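Local atomic coordinates of AvrRpt2 (Erwinia amylovora, PDB entry 6HQZ), a protein that is probably a cysteine protease of the C70 family, a papain-like type III effector of the fire blight pathogen and a trigger of resistance in Malus. Residues L43-G48 and G102-S107; Q53-V58 and R144-M149; F95-P100 and L130-D135. All blocks are in the same frame, centred on the assembly; numbering follows the deposited sequence.

The three contacts lie on and around the antiparallel sheet of this papain-like protease part of AvrRpt2. Interaction 1 sets helix 40-45 against strand 104-113, and interaction 2, with its centre about 10 Å away, joins the next helix, 49-65, to the loop before strand 149-152. L43 links them, its backbone O hydrogen-bonded to H147. Interaction 3, about 13 Å from interaction 1 and 19 Å from interaction 2 between centres, spans the sheet from strand 93-98 to the outer strand 130-133; strand 104-113 lies next to 93-98. The segments of interaction 1 alternate in sequence with those of both others, while those of interaction 3 fall between those of interaction 2, so distant sequence parts meet.

Interaction 1 (L43-G48 and G102-S107); sequences LYDSSG and GSWHMS
Y44 of helix 40-45 lies along the side of strand 104-113 and meets W104 and M106 in turn. Its CB sits over one face of the W104 indole, 3.6 Å from CE3 of W104. This is a CH-pi contact, with CB 4.0 Å from the centroid of the six-membered ring and 27° off its normal. With CG anti to the carbonyl carbon (chi1 -74°), the phenol runs on past the indole to M106, two residues along the strand. There the ring offers its edge: CE2 of Y44 lies 3.7 Å from CG of M106, and the phenolic OH of Y44 comes to 3.4 Å from the same CG. D45 CB approaches the indole obliquely, 3.6 Å from CZ2 of W104, the carboxylate and ring planes 42° apart, while its OD1 makes a long, weak ion pair with R144. The contact packs helix 40-45 onto the sheet of the papain-like fold, where M106 also touches C20, W21 and C24 of helix 19-27. The segments are thus joined by van der Waals and CH-pi contacts rather than polar bonds, so the fit depends on the shapes of the indole, phenol and thioether.

Interaction 2 (Q53-V58 and R144-M149); sequences QQREDV and RVPHAM
A hydrogen-bonded arginine-histidine pair, flanked by apolar groups, joins R55 and V58 of helix 49-65 to P146 and H147 in the loop before strand 149-152. NH1 of R55 donates to ND1 of H147 at 3.0 Å, with an N-H...acceptor angle of 142°. The donor lies close to the imidazole plane, and guanidinium and ring are nearly coplanar, 13° apart. H147 reaches this position with CG between its backbone N and carbonyl carbon (chi1 47°), which turns the ring toward the helix. Its NE2 is bonded to the backbone O of L43, so both ring nitrogens are engaged; this is consistent with a neutral imidazole carrying its proton on NE2. The ring is sandwiched as well: CG1 of V58 makes a CH-pi contact with one face, 4.1 Å from the centroid, and CB of V145 lies over the opposite face. P146 covers the guanidinium, its CG 3.6 Å from CZ of R55 and its CB 3.6 Å from NH2 of R55. That NH2 also forms a salt bridge with E69 of strand 67-69, which would help fix the rotation of the group. P146 and H147 are the central residues of a type I turn from V145 to A148. The contact fastens helix 49-65 to this loop and, through E69, to strand 67-69, consistent with the helical and sheet parts packed together in papain-like proteases.

Interaction 3 (F95-P100 and L130-D135); sequences FGWQTP and LTMPLD
On the outer strand 130-133, M132 is the residue that reaches W97 and F95 of strand 93-98. L130, two positions earlier, packs instead on F121 and D123 of the adjoining strand 118-123. In M132 a chi1 of 82° sets CG over the backbone, and the bend at chi3 then brings the methyl CE down onto the W97 indole. CE stands 3.7 Å from the centroid of the six-membered ring and only 9° off the normal; CH2 and CZ2 of W97 are each 3.8 Å from CE of M132. SD of M132 follows above the same face at 4.8 Å from that centroid, a Met-aromatic contact. Strands 104-113 and 118-123 separate the two segments in the antiparallel sheet of this papain-like fold, so the long thioether bridges non-adjacent strands. The indole is held from other directions too: CG2 of T99 covers its opposite face and NE1 bonds to S107 OG. CE of M132 also lies near the plane of the F95 ring, at its edge, 4.5 Å from CE2 of F95. Beyond P133, the N-cap residue, helix 134-140 begins; L134 touches D117, and F137 further along meets F95 edge-to-face.

Interaction 1 (L43-G48 and G102-S107)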
loop_
_atom_site.group_PDB
_atom_site.type_symbol
_atom_site.label_atom_id
_atom_site.label_comp_id
_atom_site.label_asym_id
_atom_site.label_seq_id
_atom_site.Cartn_x
_atom_site.Cartn_y
_atom_site.Cartn_z
ATOM N N LEU A 43 -19.980 -14.411 15.841
ATOM C CA LEU A 43 -18.937 -13.437 15.703
ATOM C C LEU A 43 -19.229 -12.558 14.484
ATOM O O LEU A 43 -19.007 -11.365 14.564
ATOM C CB LEU A 43 -17.577 -14.131 15.535
ATOM C CG LEU A 43 -16.381 -13.222 15.246
ATOM C CD1 LEU A 43 -16.224 -12.282 16.408
ATOM C CD2 LEU A 43 -15.113 -13.997 14.967
ATOM N N TYR A 44 -19.731 -13.134 13.379
ATOM C CA TYR A 44 -19.773 -12.388 12.112
ATOM C C TYR A 44 -21.136 -11.986 11.639
ATOM O O TYR A 44 -21.268 -11.119 10.735
ATOM C CB TYR A 44 -19.064 -13.182 11.011
ATOM C CG TYR A 44 -17.598 -13.151 11.160
ATOM C CD1 TYR A 44 -16.901 -11.958 11.165
ATOM C CD2 TYR A 44 -16.875 -14.316 11.319
ATOM C CE1 TYR A 44 -15.515 -11.918 11.341
ATOM C CE2 TYR A 44 -15.508 -14.293 11.481
ATOM C CZ TYR A 44 -14.799 -13.101 11.487
ATOM O OH TYR A 44 -13.414 -13.077 11.672
ATOM N N ASP A 45 -22.153 -12.589 12.213
ATOM C CA ASP A 45 -23.498 -12.346 11.739
ATOM C C ASP A 45 -24.563 -12.162 12.811
ATOM O O ASP A 45 -25.735 -12.250 12.490
ATOM C CB ASP A 45 -23.951 -13.470 10.818
ATOM C CG ASP A 45 -25.120 -13.052 9.924
ATOM O OD1 ASP A 45 -25.343 -11.834 9.687
ATOM O OD2 ASP A 45 -25.856 -13.951 9.507
ATOM N N SER A 46 -24.197 -11.894 14.059
ATOM C CA SER A 46 -25.228 -11.792 15.135
ATOM C C SER A 46 -25.750 -10.381 15.208
ATOM O O SER A 46 -25.018 -9.470 14.919
ATOM C CB SER A 46 -24.660 -12.134 16.519
ATOM O OG SER A 46 -24.744 -13.516 16.793
ATOM N N SER A 47 -27.011 -10.221 15.600
ATOM C CA SER A 47 -27.563 -8.913 16.033
ATOM C C SER A 47 -28.323 -9.040 17.385
ATOM O O SER A 47 -28.456 -10.134 17.910
ATOM C CB SER A 47 -28.469 -8.329 14.956
ATOM O OG SER A 47 -28.675 -6.935 15.188
ATOM N N GLY A 48 -28.799 -7.936 17.961
ATOM C CA GLY A 48 -29.395 -7.958 19.317
ATOM C C GLY A 48 -28.384 -8.399 20.389
ATOM O O GLY A 48 -27.210 -8.065 20.253
ATOM N N GLY A 102 -23.232 -21.655 3.137
ATOM C CA GLY A 102 -23.953 -20.986 4.244
ATOM C C GLY A 102 -23.147 -20.770 5.540
ATOM O O GLY A 102 -23.460 -19.915 6.379
ATOM N N SER A 103 -22.064 -21.492 5.665
ATOM C CA SER A 103 -21.198 -21.355 6.827
ATOM C C SER A 103 -20.214 -20.188 6.739
ATOM O O SER A 103 -19.864 -19.689 5.669
ATOM C CB SER A 103 -20.470 -22.669 7.050
ATOM O OG SER A 103 -19.725 -22.891 5.912
ATOM N N TRP A 104 -19.799 -19.746 7.905
ATOM C CA TRP A 104 -18.888 -18.655 8.036
ATOM C C TRP A 104 -17.474 -19.243 8.224
ATOM O O TRP A 104 -17.299 -20.301 8.837
ATOM C CB TRP A 104 -19.247 -17.744 9.213
ATOM C CG TRP A 104 -20.483 -16.945 8.930
ATOM C CD1 TRP A 104 -21.769 -17.378 9.117
ATOM C CD2 TRP A 104 -20.569 -15.698 8.298
ATOM N NE1 TRP A 104 -22.659 -16.418 8.689
ATOM C CE2 TRP A 104 -21.937 -15.372 8.190
ATOM C CE3 TRP A 104 -19.615 -14.784 7.817
ATOM C CZ2 TRP A 104 -22.377 -14.174 7.631
ATOM C CZ3 TRP A 104 -20.054 -13.641 7.235
ATOM C CH2 TRP A 104 -21.436 -13.332 7.170
ATOM N N HIS A 105 -16.516 -18.526 7.719
ATOM C CA HIS A 105 -15.096 -18.920 7.735
ATOM C C HIS A 105 -14.183 -17.721 7.937
ATOM O O HIS A 105 -14.558 -16.585 7.638
ATOM C CB HIS A 105 -14.744 -19.633 6.390
ATOM C CG HIS A 105 -15.505 -20.882 6.201
ATOM N ND1 HIS A 105 -15.022 -22.101 6.594
ATOM C CD2 HIS A 105 -16.787 -21.090 5.812
ATOM C CE1 HIS A 105 -15.924 -23.028 6.347
ATOM N NE2 HIS A 105 -17.018 -22.439 5.897
ATOM N N MET A 106 -12.937 -17.988 8.337
ATOM C CA MET A 106 -11.938 -16.987 8.431
ATOM C C MET A 106 -10.779 -17.349 7.546
ATOM O O MET A 106 -10.409 -18.529 7.500
ATOM C CB MET A 106 -11.452 -16.885 9.852
ATOM C CG MET A 106 -12.381 -16.252 10.827
ATOM S SD MET A 106 -11.637 -16.340 12.454
ATOM C CE MET A 106 -10.268 -15.220 12.189
ATOM N N SER A 107 -10.219 -16.336 6.863
ATOM C CA SER A 107 -9.101 -16.523 5.959
ATOM C C SER A 107 -8.201 -15.351 6.067
ATOM O O SER A 107 -8.551 -14.342 6.698
ATOM C CB SER A 107 -9.592 -16.676 4.529
ATOM O OG SER A 107 -10.342 -17.879 4.367
#

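Interaction 2 (Q53-V58 and R144-M149)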
loop_
_atom_site.group_PDB
_atom_site.type_symbol
_atom_site.label_atom_id
_atom_site.label_comp_id
_atom_site.label_asym_id
_atom_site.label_seq_id
_atom_site.Cartn_x
_atom_site.Cartn_y
_atom_site.Cartn_z
ATOM N N GLN A 53 -22.789 -8.629 22.769
ATOM C CA GLN A 53 -21.888 -9.432 23.597
ATOM C C GLN A 53 -20.671 -9.826 22.849
ATOM O O GLN A 53 -19.588 -9.675 23.390
ATOM C CB GLN A 53 -22.517 -10.759 24.098
ATOM C CG GLN A 53 -21.482 -11.683 24.810
ATOM C CD GLN A 53 -22.046 -12.875 25.590
ATOM O OE1 GLN A 53 -23.173 -12.852 26.086
ATOM N NE2 GLN A 53 -21.225 -13.912 25.733
ATOM N N GLN A 54 -20.853 -10.442 21.663
ATOM C CA GLN A 54 -19.730 -10.909 20.874
ATOM C C GLN A 54 -18.928 -9.680 20.412
ATOM O O GLN A 54 -17.717 -9.779 20.311
ATOM C CB GLN A 54 -20.126 -11.829 19.673
ATOM C CG GLN A 54 -20.126 -13.349 19.959
ATOM C CD GLN A 54 -18.728 -14.028 20.000
ATOM O OE1 GLN A 54 -17.975 -13.907 20.996
ATOM N NE2 GLN A 54 -18.418 -14.815 18.967
ATOM N N ARG A 55 -19.594 -8.537 20.189
ATOM C CA ARG A 55 -18.880 -7.279 19.916
ATOM C C ARG A 55 -17.983 -6.856 21.086
ATOM O O ARG A 55 -16.848 -6.444 20.871
ATOM C CB ARG A 55 -19.839 -6.111 19.559
ATOM C CG ARG A 55 -19.152 -4.753 19.237
ATOM C CD ARG A 55 -18.099 -4.891 18.114
ATOM N NE ARG A 55 -17.448 -3.615 17.815
ATOM C CZ ARG A 55 -16.407 -3.456 17.001
ATOM N NH1 ARG A 55 -15.834 -4.495 16.408
ATOM N NH2 ARG A 55 -15.902 -2.239 16.804
ATOM N N GLU A 56 -18.493 -6.971 22.309
ATOM C CA GLU A 56 -17.688 -6.695 23.525
ATOM C C GLU A 56 -16.503 -7.666 23.677
ATOM O O GLU A 56 -15.373 -7.236 23.922
ATOM C CB GLU A 56 -18.538 -6.748 24.800
ATOM C CG GLU A 56 -17.737 -6.384 26.057
ATOM C CD GLU A 56 -18.574 -5.878 27.214
ATOM O OE1 GLU A 56 -19.659 -6.438 27.487
ATOM O OE2 GLU A 56 -18.117 -4.929 27.891
ATOM N N ASP A 57 -16.787 -8.961 23.533
ATOM C CA ASP A 57 -15.773 -10.025 23.589
ATOM C C ASP A 57 -14.641 -9.823 22.598
ATOM O O ASP A 57 -13.471 -9.933 22.932
ATOM C CB ASP A 57 -16.392 -11.397 23.307
ATOM C CG ASP A 57 -17.250 -11.896 24.429
ATOM O OD1 ASP A 57 -17.183 -11.362 25.560
ATOM O OD2 ASP A 57 -18.021 -12.858 24.173
ATOM N N VAL A 58 -14.988 -9.514 21.375
ATOM C CA VAL A 58 -13.974 -9.273 20.366
ATOM C C VAL A 58 -13.146 -7.999 20.575
ATOM O O VAL A 58 -11.961 -7.996 20.284
ATOM C CB VAL A 58 -14.603 -9.236 18.975
ATOM C CG1 VAL A 58 -13.563 -8.979 17.901
ATOM C CG2 VAL A 58 -15.241 -10.581 18.700
ATOM N N ARG A 144 -21.726 -6.934 8.275
ATOM C CA ARG A 144 -22.586 -6.629 9.386
ATOM C C ARG A 144 -21.842 -6.257 10.645
ATOM O O ARG A 144 -22.424 -5.593 11.538
ATOM C CB ARG A 144 -23.576 -7.769 9.700
ATOM C CG ARG A 144 -24.501 -7.496 10.852
ATOM C CD ARG A 144 -25.511 -8.613 11.017
ATOM N NE ARG A 144 -26.782 -8.044 11.348
ATOM C CZ ARG A 144 -27.912 -8.739 11.338
ATOM N NH1 ARG A 144 -27.909 -10.046 11.020
ATOM N NH2 ARG A 144 -29.039 -8.124 11.638
ATOM N N VAL A 145 -20.584 -6.635 10.738
ATOM C CA VAL A 145 -19.833 -6.399 11.989
ATOM C C VAL A 145 -18.620 -5.541 11.693
ATOM O O VAL A 145 -17.996 -5.703 10.622
ATOM C CB VAL A 145 -19.406 -7.690 12.721
ATOM C CG1 VAL A 145 -20.661 -8.428 13.201
ATOM C CG2 VAL A 145 -18.521 -8.595 11.874
ATOM N N PRO A 146 -18.274 -4.655 12.595
ATOM C CA PRO A 146 -17.125 -3.786 12.334
ATOM C C PRO A 146 -15.795 -4.526 12.343
ATOM O O PRO A 146 -14.811 -3.979 11.852
ATOM C CB PRO A 146 -17.165 -2.770 13.494
ATOM C CG PRO A 146 -18.494 -2.901 14.059
ATOM C CD PRO A 146 -18.968 -4.280 13.840
ATOM N N HIS A 147 -15.773 -5.745 12.872
ATOM C CA HIS A 147 -14.526 -6.516 13.033
ATOM C C HIS A 147 -14.352 -7.542 11.951
ATOM O O HIS A 147 -13.663 -8.519 12.145
ATOM C CB HIS A 147 -14.406 -7.153 14.413
ATOM C CG HIS A 147 -15.637 -7.866 14.877
ATOM N ND1 HIS A 147 -16.628 -7.240 15.596
ATOM C CD2 HIS A 147 -16.036 -9.153 14.723
ATOM C CE1 HIS A 147 -17.587 -8.113 15.867
ATOM N NE2 HIS A 147 -17.267 -9.272 15.314
ATOM N N ALA A 148 -14.963 -7.283 10.803
ATOM C CA ALA A 148 -14.918 -8.140 9.650
ATOM C C ALA A 148 -13.476 -8.423 9.186
ATOM O O ALA A 148 -13.216 -9.529 8.698
ATOM C CB ALA A 148 -15.766 -7.564 8.530
ATOM N N MET A 149 -12.565 -7.440 9.353
ATOM C CA MET A 149 -11.214 -7.501 8.792
ATOM C C MET A 149 -10.287 -7.021 9.888
ATOM O O MET A 149 -10.381 -5.841 10.287
ATOM C CB MET A 149 -11.144 -6.547 7.593
ATOM C CG MET A 149 -11.842 -7.115 6.317
ATOM S SD MET A 149 -11.932 -5.839 5.079
ATOM C CE MET A 149 -10.263 -5.728 4.578
#

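Interaction 3 (F95-P100 and L130-D135)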
loop_
_atom_site.group_PDB
_atom_site.type_symbol
_atom_site.label_atom_id
_atom_site.label_comp_id
_atom_site.label_asym_id
_atom_site.label_seq_id
_atom_site.Cartn_x
_atom_site.Cartn_y
_atom_site.Cartn_z
ATOM N N PHE A 95 -10.008 -12.020 7.608
ATOM C CA PHE A 95 -11.385 -11.662 7.262
ATOM C C PHE A 95 -12.344 -12.826 7.443
ATOM O O PHE A 95 -12.062 -14.015 7.163
ATOM C CB PHE A 95 -11.498 -11.085 5.831
ATOM C CG PHE A 95 -11.240 -12.046 4.732
ATOM C CD1 PHE A 95 -9.944 -12.279 4.335
ATOM C CD2 PHE A 95 -12.254 -12.640 4.027
ATOM C CE1 PHE A 95 -9.658 -13.108 3.273
ATOM C CE2 PHE A 95 -11.980 -13.449 2.935
ATOM C CZ PHE A 95 -10.687 -13.706 2.579
ATOM N N GLY A 96 -13.532 -12.422 7.890
ATOM C CA GLY A 96 -14.684 -13.298 8.052
ATOM C C GLY A 96 -15.532 -13.222 6.831
ATOM O O GLY A 96 -15.818 -12.125 6.369
ATOM N N TRP A 97 -15.990 -14.376 6.326
ATOM C CA TRP A 97 -16.825 -14.401 5.120
ATOM C C TRP A 97 -17.720 -15.580 5.065
ATOM O O TRP A 97 -17.495 -16.577 5.729
ATOM C CB TRP A 97 -15.972 -14.348 3.852
ATOM C CG TRP A 97 -15.075 -15.514 3.639
ATOM C CD1 TRP A 97 -13.917 -15.825 4.307
ATOM C CD2 TRP A 97 -15.217 -16.519 2.601
ATOM N NE1 TRP A 97 -13.350 -16.944 3.748
ATOM C CE2 TRP A 97 -14.086 -17.348 2.677
ATOM C CE3 TRP A 97 -16.135 -16.726 1.578
ATOM C CZ2 TRP A 97 -13.901 -18.402 1.837
ATOM C CZ3 TRP A 97 -15.924 -17.773 0.681
ATOM C CH2 TRP A 97 -14.827 -18.616 0.840
ATOM N N GLN A 98 -18.796 -15.456 4.306
ATOM C CA GLN A 98 -19.799 -16.466 4.281
ATOM C C GLN A 98 -19.735 -17.248 2.960
ATOM O O GLN A 98 -19.791 -16.650 1.878
ATOM C CB GLN A 98 -21.195 -15.879 4.532
ATOM C CG GLN A 98 -22.279 -16.926 4.720
ATOM C CD GLN A 98 -23.664 -16.349 4.984
ATOM O OE1 GLN A 98 -23.968 -15.255 4.552
ATOM N NE2 GLN A 98 -24.478 -17.084 5.725
ATOM N N THR A 99 -19.744 -18.568 3.051
ATOM C CA THR A 99 -19.605 -19.341 1.852
ATOM C C THR A 99 -20.946 -19.540 1.188
ATOM O O THR A 99 -22.015 -19.404 1.820
ATOM C CB THR A 99 -18.925 -20.711 2.109
ATOM O OG1 THR A 99 -19.694 -21.476 3.044
ATOM C CG2 THR A 99 -17.539 -20.527 2.615
ATOM N N PRO A 100 -20.904 -19.924 -0.093
ATOM C CA PRO A 100 -22.121 -20.274 -0.716
ATOM C C PRO A 100 -22.939 -21.297 0.048
ATOM O O PRO A 100 -24.116 -21.147 0.171
ATOM C CB PRO A 100 -21.641 -20.926 -2.038
ATOM C CG PRO A 100 -20.444 -20.113 -2.393
ATOM C CD PRO A 100 -19.789 -19.858 -1.066
ATOM N N LEU A 130 -4.576 -19.219 -2.374
ATOM C CA LEU A 130 -5.775 -19.295 -3.214
ATOM C C LEU A 130 -6.129 -17.867 -3.711
ATOM O O LEU A 130 -5.682 -16.839 -3.163
ATOM C CB LEU A 130 -6.957 -19.824 -2.454
ATOM C CG LEU A 130 -6.855 -21.181 -1.711
ATOM C CD1 LEU A 130 -8.228 -21.559 -1.092
ATOM C CD2 LEU A 130 -6.241 -22.264 -2.576
ATOM N N THR A 131 -6.942 -17.813 -4.747
ATOM C CA THR A 131 -7.583 -16.532 -5.067
ATOM C C THR A 131 -9.080 -16.737 -5.177
ATOM O O THR A 131 -9.512 -17.801 -5.516
ATOM C CB THR A 131 -7.093 -15.909 -6.402
ATOM O OG1 THR A 131 -7.638 -16.590 -7.548
ATOM C CG2 THR A 131 -5.580 -15.927 -6.490
ATOM N N MET A 132 -9.814 -15.662 -4.987
ATOM C CA MET A 132 -11.203 -15.600 -5.357
ATOM C C MET A 132 -11.495 -14.280 -6.031
ATOM O O MET A 132 -10.816 -13.294 -5.752
ATOM C CB MET A 132 -12.155 -15.795 -4.131
ATOM C CG MET A 132 -12.461 -14.644 -3.252
ATOM S SD MET A 132 -13.689 -14.716 -1.903
ATOM C CE MET A 132 -12.860 -15.806 -0.756
ATOM N N PRO A 133 -12.579 -14.222 -6.808
ATOM C CA PRO A 133 -12.873 -12.947 -7.401
ATOM C C PRO A 133 -13.126 -11.863 -6.370
ATOM O O PRO A 133 -13.767 -12.087 -5.317
ATOM C CB PRO A 133 -14.156 -13.203 -8.198
ATOM C CG PRO A 133 -14.149 -14.681 -8.430
ATOM C CD PRO A 133 -13.571 -15.230 -7.179
ATOM N N LEU A 134 -12.699 -10.660 -6.692
ATOM C CA LEU A 134 -12.988 -9.515 -5.865
ATOM C C LEU A 134 -14.466 -9.349 -5.666
ATOM O O LEU A 134 -14.894 -8.985 -4.549
ATOM C CB LEU A 134 -12.392 -8.263 -6.505
ATOM C CG LEU A 134 -12.602 -6.983 -5.761
ATOM C CD1 LEU A 134 -12.152 -7.136 -4.308
ATOM C CD2 LEU A 134 -11.878 -5.831 -6.470
ATOM N N ASP A 135 -15.275 -9.583 -6.730
ATOM C CA ASP A 135 -16.739 -9.465 -6.592
ATOM C C ASP A 135 -17.225 -10.400 -5.465
ATOM O O ASP A 135 -18.108 -10.037 -4.702
ATOM C CB ASP A 135 -17.492 -9.760 -7.910
ATOM C CG ASP A 135 -19.044 -9.666 -7.773
ATOM O OD1 ASP A 135 -19.639 -8.563 -7.822
ATOM O OD2 ASP A 135 -19.685 -10.727 -7.652
#